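Local coordinates for Low molecular weight phosphotyrosine phosphatase family protein (Streptococcus pyogenes, PDB 5GOT) that probably hydrolyses phosphotyrosine in proteins, as a phosphatase of the low molecular weight protein tyrosine phosphatase family, at residues P46-T51 against N120-T125; T74-F79 against E95-Q100; F20-I25 against M31-R36. All blocks are in the same frame, centred on the assembly; numbering follows the deposited sequence.

How the contacts relate
Contact 3 belongs to the beta-alpha-beta unit at the heart of the fold, its centre about 7 Å from that of the chain, and each of the other two touches it. From contact 1, about 16 Å away between centres, Ile47 CD1 packs on Phe20 CE2 at 3.7 Å. From contact 2, about 19 Å away between centres, Asp75 OD2 forms a salt bridge with Arg36 NE at 3.0 Å, beside Phe79. Contacts 1 and 2 lie on opposite sides of the chain's centre, their nearest atoms about 15 Å apart. Contacts 1 and 3 both reach the loop between strand 2-8 and helix 14-23, contact 3 through Ser35; this loop probably binds the substrate phosphate, as in relatives.

Contact 1: P46-T51 against N120-T125; sequences PIHSGT and NDFEET
The N-terminal turn of helix 49-57, with His48 as its N-cap, rests on Phe122, which opens helix 122-140. Gly50 lies flat against the phenyl ring: its CA sits 3.5 Å above the centroid of the Phe122 ring, only 3° off the normal, a CH-pi contact over the middle of one face. The same face meets the peptide that follows, with Gly50 C 3.4 Å from Phe122 CD2. Glycine, with no side chain, lets backbone and ring come this close. Phe122 CG stands anti to the carbonyl carbon (chi1 -71°), which carries the ring across to the other helix.

His48 ND1 accepts from Gly50 N at 2.9 Å, capping the helix. The same His48 ND1 lies in van der Waals range of Phe122 CZ, at 3.7 Å. The two rings are nearly parallel, with planes at 18°, but are so displaced from one another that little stacking results. The capped turn also borders the Cys-X5-Arg loop of this phosphatase family: the backbone of His48 is hydrogen-bonded to that of Ile12, and Thr51 OG1, while lying 3.7 Å from Phe122 CE2, donates to Cys13 O. The opposing helix has its own N-cap, Asp121, whose OD1 receives Glu124 N at 3.0 Å from above the carboxylate plane. Pro116, the proline of the family's Asp-Pro motif, packs on Phe122 and Thr125.

Contact 2: T74-F79 against E95-Q100; sequences TDFNTF and EMSQHQ
Phe76 presents one face of its ring to Ser97, whose CB stands 3.7 Å from the Phe76 ring centroid and 13° off the normal, a CH-pi contact centred on the ring. The closest single approach is Ser97 CB to Phe76 CE1, at 3.6 Å. Met96 adds a methylene from an oblique direction, its CG 4.0 Å from Phe76 CZ, and the two side chains cross at about a right angle. The ring thus bridges helix 73-78 and the C-terminal end of helix 87-96, where Gln98, with positive phi, is the C-prime residue of a Schellman motif and Ser97 to Gln100 form a type I' turn. Farther round this end, His99 NE2 donates to Glu95 OE1 at 2.8 Å.

Ser97 OG lies between the backbone N and the carbonyl carbon (chi1 63°) and is hydrogen-bonded to Leu93 O, in the last turn of helix 87-96, which Ser97 follows. Leu93 and Ile71 also pack on Phe76. With the hydroxyl engaged by the helix end, the buried serine meets the phenyl face chiefly through its CH2 group, and cohesion between the two segments is apolar, by dispersion and CH-pi attraction.

Contact 3: F20-I25 against M31-R36; sequences FVMKSI and MMIESR
No planar side chain takes part where Met22 and Lys23 meet Ile33; the flat group nearby is the Arg36 guanidinium, which holds Glu34 OE2 at its edge, in plane. NH1 and NH2 both grip that one oxygen, the NH2 to OE2 salt bridge of Arg36 and Glu34 being 2.7 Å long, and NE turns to Asp75. Phe79 reaches one face of the guanidinium, its CE2 lying above Arg36 NH2. This charged cluster belongs to the strand's far side, since Glu34 points away from helix 14-23 while Met31 and Ile33 point toward it.

On the helix side, Met22 crosses Ile33 at about a right angle, with Met22 CG 3.5 Å from Ile33 CD1. CG of Met22 is anti to its backbone N (chi1 -166°), and a bend at chi2 (74°) leads the chain on to Met31, where the methyls meet, Met22 CE to Met31 CE at 3.8 Å. Phe6 of strand 2-8 packs on both Met22 and Ile33, so the contact fills the space between helix and sheet in the beta-alpha-beta crossover of strand 2-8, helix 14-23 and strand 31-37.

Lys23 runs extended past Ile33 in the opposite direction, with Lys23 CG 4.0 Å from Ile33 CB. Its ammonium makes a salt bridge with Glu19 and donates to a water, Lys23 NZ to water O at 2.8 Å. That water in turn donates to Ile33 O at 2.9 Å.

Strand 31-37 is outermost in the sheet, and the water serves a carbonyl on its outer edge. The chemistry is therefore divided: the buried methionines and isoleucine cohere by dispersion, while the exposed lysine lays its methylenes along Ile33 and keeps its charge paired and hydrated.

Contact 1: P46-T51 against N120-T125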
# COMPACT_ATOMS: atom_id res chain seq x y z
N PRO A 46 -14.85 5.43 -2.30
CA PRO A 46 -14.06 4.69 -3.29
C PRO A 46 -12.68 5.31 -3.46
O PRO A 46 -12.34 6.35 -2.88
CB PRO A 46 -14.89 4.81 -4.57
CG PRO A 46 -15.67 6.07 -4.38
CD PRO A 46 -15.97 6.16 -2.92
N ILE A 47 -11.86 4.64 -4.27
CA ILE A 47 -10.55 5.17 -4.61
C ILE A 47 -10.72 6.58 -5.16
O ILE A 47 -11.62 6.86 -5.95
CB ILE A 47 -9.85 4.25 -5.62
CG1 ILE A 47 -9.64 2.86 -5.01
CG2 ILE A 47 -8.52 4.85 -6.03
CD1 ILE A 47 -9.28 1.82 -6.03
N HIS A 48 -9.85 7.48 -4.71
CA HIS A 48 -9.87 8.87 -5.16
C HIS A 48 -9.68 8.95 -6.68
O HIS A 48 -9.00 8.13 -7.29
CB HIS A 48 -8.77 9.63 -4.41
CG HIS A 48 -8.76 11.11 -4.62
ND1 HIS A 48 -8.24 11.71 -5.75
CD2 HIS A 48 -9.17 12.12 -3.81
CE1 HIS A 48 -8.35 13.02 -5.63
NE2 HIS A 48 -8.91 13.29 -4.47
N SER A 49 -10.30 9.97 -7.29
CA SER A 49 -10.27 10.10 -8.74
C SER A 49 -8.85 10.18 -9.27
O SER A 49 -8.56 9.68 -10.37
CB SER A 49 -11.05 11.35 -9.18
OG SER A 49 -10.59 12.48 -8.46
N GLY A 50 -7.94 10.81 -8.52
CA GLY A 50 -6.57 10.95 -8.99
C GLY A 50 -5.84 9.62 -9.09
O GLY A 50 -5.05 9.40 -10.02
N THR A 51 -6.08 8.72 -8.13
CA THR A 51 -5.50 7.38 -8.22
C THR A 51 -6.18 6.55 -9.31
O THR A 51 -5.51 5.86 -10.08
CB THR A 51 -5.56 6.69 -6.85
OG1 THR A 51 -4.72 7.42 -5.94
CG2 THR A 51 -5.05 5.24 -6.93
N ASN A 120 -1.31 17.16 -5.33
CA ASN A 120 -2.16 16.85 -6.47
C ASN A 120 -1.36 16.34 -7.67
O ASN A 120 -1.83 16.41 -8.81
CB ASN A 120 -3.03 18.05 -6.87
CG ASN A 120 -4.16 17.65 -7.78
OD1 ASN A 120 -4.83 16.66 -7.53
ND2 ASN A 120 -4.34 18.38 -8.87
N ASP A 121 -0.15 15.84 -7.46
CA ASP A 121 0.68 15.32 -8.54
C ASP A 121 0.66 13.79 -8.48
O ASP A 121 1.57 13.15 -7.94
CB ASP A 121 2.08 15.88 -8.44
CG ASP A 121 2.92 15.53 -9.63
OD1 ASP A 121 2.53 14.65 -10.42
OD2 ASP A 121 3.98 16.16 -9.79
N PHE A 122 -0.38 13.19 -9.06
CA PHE A 122 -0.52 11.74 -9.00
C PHE A 122 0.45 11.03 -9.94
O PHE A 122 0.67 9.83 -9.78
CB PHE A 122 -1.96 11.33 -9.29
CG PHE A 122 -2.91 11.69 -8.19
CD1 PHE A 122 -3.41 12.98 -8.09
CD2 PHE A 122 -3.26 10.75 -7.23
CE1 PHE A 122 -4.29 13.31 -7.06
CE2 PHE A 122 -4.12 11.08 -6.19
CZ PHE A 122 -4.63 12.37 -6.11
N GLU A 123 1.01 11.75 -10.91
CA GLU A 123 2.08 11.18 -11.73
C GLU A 123 3.33 10.93 -10.91
O GLU A 123 3.92 9.84 -10.97
CB GLU A 123 2.38 12.11 -12.90
CG GLU A 123 3.65 11.78 -13.66
CD GLU A 123 3.55 10.49 -14.44
OE1 GLU A 123 2.43 9.99 -14.62
OE2 GLU A 123 4.60 9.97 -14.87
N GLU A 124 3.78 11.93 -10.15
CA GLU A 124 4.89 11.74 -9.22
C GLU A 124 4.61 10.58 -8.27
O GLU A 124 5.48 9.75 -8.01
CB GLU A 124 5.15 13.02 -8.42
CG GLU A 124 6.28 12.87 -7.35
CD GLU A 124 6.59 14.17 -6.59
OE1 GLU A 124 5.66 14.87 -6.13
OE2 GLU A 124 7.79 14.50 -6.46
N THR A 125 3.38 10.53 -7.74
CA THR A 125 2.99 9.44 -6.84
C THR A 125 3.14 8.10 -7.52
O THR A 125 3.70 7.15 -6.96
CB THR A 125 1.54 9.63 -6.37
OG1 THR A 125 1.38 10.93 -5.78
CG2 THR A 125 1.16 8.56 -5.34

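Contact 2: T74-F79 against E95-Q100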
# COMPACT_ATOMS: atom_id res chain seq x y z
N THR A 74 -7.84 -7.39 13.90
CA THR A 74 -7.67 -8.60 13.10
C THR A 74 -6.55 -8.44 12.09
O THR A 74 -5.74 -9.35 11.88
CB THR A 74 -8.96 -8.95 12.37
OG1 THR A 74 -10.09 -8.63 13.20
CG2 THR A 74 -8.97 -10.43 12.05
N ASP A 75 -6.49 -7.27 11.45
CA ASP A 75 -5.48 -7.02 10.42
C ASP A 75 -4.08 -7.05 11.00
O ASP A 75 -3.17 -7.64 10.41
CB ASP A 75 -5.74 -5.67 9.76
CG ASP A 75 -7.07 -5.61 9.06
OD1 ASP A 75 -7.47 -6.64 8.48
OD2 ASP A 75 -7.69 -4.52 9.07
N PHE A 76 -3.87 -6.39 12.15
CA PHE A 76 -2.54 -6.40 12.76
C PHE A 76 -2.08 -7.82 13.07
O PHE A 76 -0.87 -8.09 13.05
CB PHE A 76 -2.52 -5.57 14.04
CG PHE A 76 -2.45 -4.09 13.82
CD1 PHE A 76 -1.22 -3.48 13.52
CD2 PHE A 76 -3.57 -3.30 13.94
CE1 PHE A 76 -1.15 -2.11 13.34
CE2 PHE A 76 -3.51 -1.93 13.75
CZ PHE A 76 -2.29 -1.33 13.45
N ASN A 77 -3.02 -8.74 13.36
CA ASN A 77 -2.66 -10.13 13.63
C ASN A 77 -2.43 -10.92 12.36
O ASN A 77 -1.55 -11.79 12.32
CB ASN A 77 -3.76 -10.81 14.45
CG ASN A 77 -3.64 -10.52 15.93
OD1 ASN A 77 -2.95 -11.24 16.65
ND2 ASN A 77 -4.31 -9.47 16.40
N THR A 78 -3.21 -10.63 11.31
CA THR A 78 -3.19 -11.44 10.10
C THR A 78 -2.06 -11.06 9.15
O THR A 78 -1.42 -11.94 8.56
CB THR A 78 -4.53 -11.31 9.38
OG1 THR A 78 -5.59 -11.50 10.33
CG2 THR A 78 -4.64 -12.35 8.27
N PHE A 79 -1.81 -9.77 8.94
CA PHE A 79 -0.84 -9.38 7.93
C PHE A 79 0.59 -9.61 8.41
O PHE A 79 0.90 -9.46 9.59
CB PHE A 79 -1.04 -7.92 7.52
CG PHE A 79 -2.25 -7.71 6.64
CD1 PHE A 79 -2.21 -8.07 5.29
CD2 PHE A 79 -3.41 -7.18 7.16
CE1 PHE A 79 -3.34 -7.89 4.48
CE2 PHE A 79 -4.55 -7.02 6.36
CZ PHE A 79 -4.50 -7.37 5.02
N GLU A 95 1.01 3.54 17.41
CA GLU A 95 0.26 3.95 18.60
C GLU A 95 -1.09 3.26 18.66
O GLU A 95 -1.48 2.74 19.72
CB GLU A 95 0.07 5.47 18.65
CG GLU A 95 1.24 6.33 18.16
CD GLU A 95 2.53 6.18 18.97
OE1 GLU A 95 2.59 5.39 19.96
OE2 GLU A 95 3.53 6.87 18.63
N MET A 96 -1.82 3.23 17.54
CA MET A 96 -3.15 2.63 17.57
C MET A 96 -3.10 1.14 17.89
O MET A 96 -4.09 0.59 18.38
CB MET A 96 -3.88 2.87 16.24
CG MET A 96 -3.34 2.14 15.03
SD MET A 96 -4.14 2.71 13.51
CE MET A 96 -5.86 2.24 13.83
N SER A 97 -1.96 0.48 17.68
CA SER A 97 -1.78 -0.91 18.08
C SER A 97 -0.96 -1.07 19.36
O SER A 97 -0.56 -2.19 19.68
CB SER A 97 -1.14 -1.71 16.94
OG SER A 97 0.17 -1.23 16.66
N GLN A 98 -0.69 0.03 20.07
CA GLN A 98 0.08 0.01 21.34
C GLN A 98 1.39 -0.76 21.20
O GLN A 98 1.80 -1.50 22.10
CB GLN A 98 -0.74 -0.56 22.49
CG GLN A 98 -2.10 0.07 22.67
CD GLN A 98 -3.18 -0.86 22.19
OE1 GLN A 98 -3.31 -1.98 22.69
NE2 GLN A 98 -3.96 -0.42 21.21
N HIS A 99 2.04 -0.60 20.06
CA HIS A 99 3.40 -1.09 19.85
C HIS A 99 3.51 -2.60 20.03
O HIS A 99 4.61 -3.10 20.30
CB HIS A 99 4.37 -0.35 20.77
CG HIS A 99 4.52 1.10 20.45
ND1 HIS A 99 5.47 1.58 19.57
CD2 HIS A 99 3.86 2.19 20.90
CE1 HIS A 99 5.39 2.89 19.49
NE2 HIS A 99 4.41 3.29 20.28
N GLN A 100 2.41 -3.33 19.88
CA GLN A 100 2.40 -4.78 20.03
C GLN A 100 2.96 -5.51 18.81
O GLN A 100 3.26 -6.71 18.91
CB GLN A 100 0.98 -5.27 20.28
CG GLN A 100 0.31 -4.66 21.49
CD GLN A 100 -1.14 -5.12 21.64
OE1 GLN A 100 -2.08 -4.32 21.55
NE2 GLN A 100 -1.33 -6.42 21.87

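Contact 3: F20-I25 against M31-R36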
# COMPACT_ATOMS: atom_id res chain seq x y z
N PHE A 20 -2.73 -1.89 -5.93
CA PHE A 20 -2.98 -2.39 -7.27
C PHE A 20 -1.74 -2.34 -8.15
O PHE A 20 -1.60 -3.18 -9.05
CB PHE A 20 -4.18 -1.65 -7.87
CG PHE A 20 -5.45 -1.93 -7.11
CD1 PHE A 20 -6.02 -3.20 -7.15
CD2 PHE A 20 -6.03 -0.96 -6.30
CE1 PHE A 20 -7.17 -3.49 -6.41
CE2 PHE A 20 -7.19 -1.24 -5.57
CZ PHE A 20 -7.76 -2.51 -5.63
N VAL A 21 -0.81 -1.41 -7.92
CA VAL A 21 0.47 -1.48 -8.62
C VAL A 21 1.22 -2.74 -8.19
O VAL A 21 1.74 -3.49 -9.02
CB VAL A 21 1.30 -0.20 -8.39
CG1 VAL A 21 2.69 -0.36 -8.99
CG2 VAL A 21 0.60 1.01 -9.01
N MET A 22 1.27 -3.01 -6.88
CA MET A 22 1.94 -4.23 -6.42
C MET A 22 1.25 -5.47 -7.00
O MET A 22 1.92 -6.42 -7.42
CB MET A 22 1.95 -4.30 -4.89
CG MET A 22 2.90 -5.35 -4.34
SD MET A 22 4.59 -4.81 -4.50
CE MET A 22 5.49 -6.31 -4.10
N LYS A 23 -0.08 -5.47 -7.04
CA LYS A 23 -0.80 -6.60 -7.59
C LYS A 23 -0.50 -6.79 -9.07
O LYS A 23 -0.65 -7.91 -9.58
CB LYS A 23 -2.30 -6.43 -7.38
CG LYS A 23 -2.75 -6.68 -5.95
CD LYS A 23 -4.25 -6.56 -5.84
CE LYS A 23 -4.78 -7.20 -4.57
NZ LYS A 23 -6.10 -6.66 -4.18
N SER A 24 -0.06 -5.75 -9.76
CA SER A 24 0.24 -5.88 -11.18
C SER A 24 1.61 -6.49 -11.44
O SER A 24 1.90 -6.83 -12.59
CB SER A 24 0.15 -4.51 -11.87
OG SER A 24 1.33 -3.74 -11.69
N ILE A 25 2.46 -6.64 -10.41
CA ILE A 25 3.80 -7.16 -10.61
C ILE A 25 4.06 -8.46 -9.87
O ILE A 25 5.14 -9.03 -10.01
CB ILE A 25 4.88 -6.11 -10.24
CG1 ILE A 25 4.81 -5.74 -8.76
CG2 ILE A 25 4.76 -4.87 -11.12
CD1 ILE A 25 6.06 -5.01 -8.27
N MET A 31 1.64 -13.75 -3.29
CA MET A 31 1.55 -12.66 -2.33
C MET A 31 0.11 -12.18 -2.22
O MET A 31 -0.56 -11.96 -3.24
CB MET A 31 2.47 -11.50 -2.71
CG MET A 31 2.63 -10.46 -1.61
SD MET A 31 3.60 -9.01 -2.10
CE MET A 31 5.21 -9.73 -2.37
N MET A 32 -0.36 -12.01 -0.99
CA MET A 32 -1.69 -11.49 -0.73
C MET A 32 -1.57 -10.02 -0.34
O MET A 32 -0.80 -9.69 0.57
CB MET A 32 -2.38 -12.31 0.37
CG MET A 32 -3.82 -11.93 0.67
SD MET A 32 -3.97 -10.83 2.10
CE MET A 32 -5.59 -11.27 2.72
N ILE A 33 -2.28 -9.15 -1.05
CA ILE A 33 -2.04 -7.71 -0.98
C ILE A 33 -3.37 -7.00 -0.77
O ILE A 33 -4.33 -7.25 -1.50
CB ILE A 33 -1.35 -7.19 -2.26
CG1 ILE A 33 -0.03 -7.91 -2.48
CG2 ILE A 33 -1.09 -5.71 -2.15
CD1 ILE A 33 0.47 -7.83 -3.89
N GLU A 34 -3.42 -6.14 0.24
CA GLU A 34 -4.58 -5.33 0.56
C GLU A 34 -4.08 -3.95 0.99
O GLU A 34 -2.88 -3.70 1.03
CB GLU A 34 -5.45 -5.98 1.64
CG GLU A 34 -6.16 -7.24 1.14
CD GLU A 34 -7.30 -7.67 2.04
OE1 GLU A 34 -7.66 -8.87 2.04
OE2 GLU A 34 -7.83 -6.80 2.77
N SER A 35 -5.02 -3.04 1.28
CA SER A 35 -4.66 -1.72 1.79
C SER A 35 -5.70 -1.27 2.81
O SER A 35 -6.84 -1.73 2.82
CB SER A 35 -4.51 -0.69 0.66
OG SER A 35 -5.73 -0.50 -0.07
N ARG A 36 -5.28 -0.35 3.68
CA ARG A 36 -6.13 0.12 4.76
C ARG A 36 -5.80 1.57 5.09
O ARG A 36 -4.79 2.13 4.64
CB ARG A 36 -5.95 -0.71 6.04
CG ARG A 36 -6.34 -2.16 5.93
CD ARG A 36 -7.84 -2.39 6.06
NE ARG A 36 -8.08 -3.82 6.17
CZ ARG A 36 -8.12 -4.65 5.13
NH1 ARG A 36 -7.97 -4.18 3.90
NH2 ARG A 36 -8.32 -5.95 5.33
O HOH W 1 -6.72 -8.62 -2.26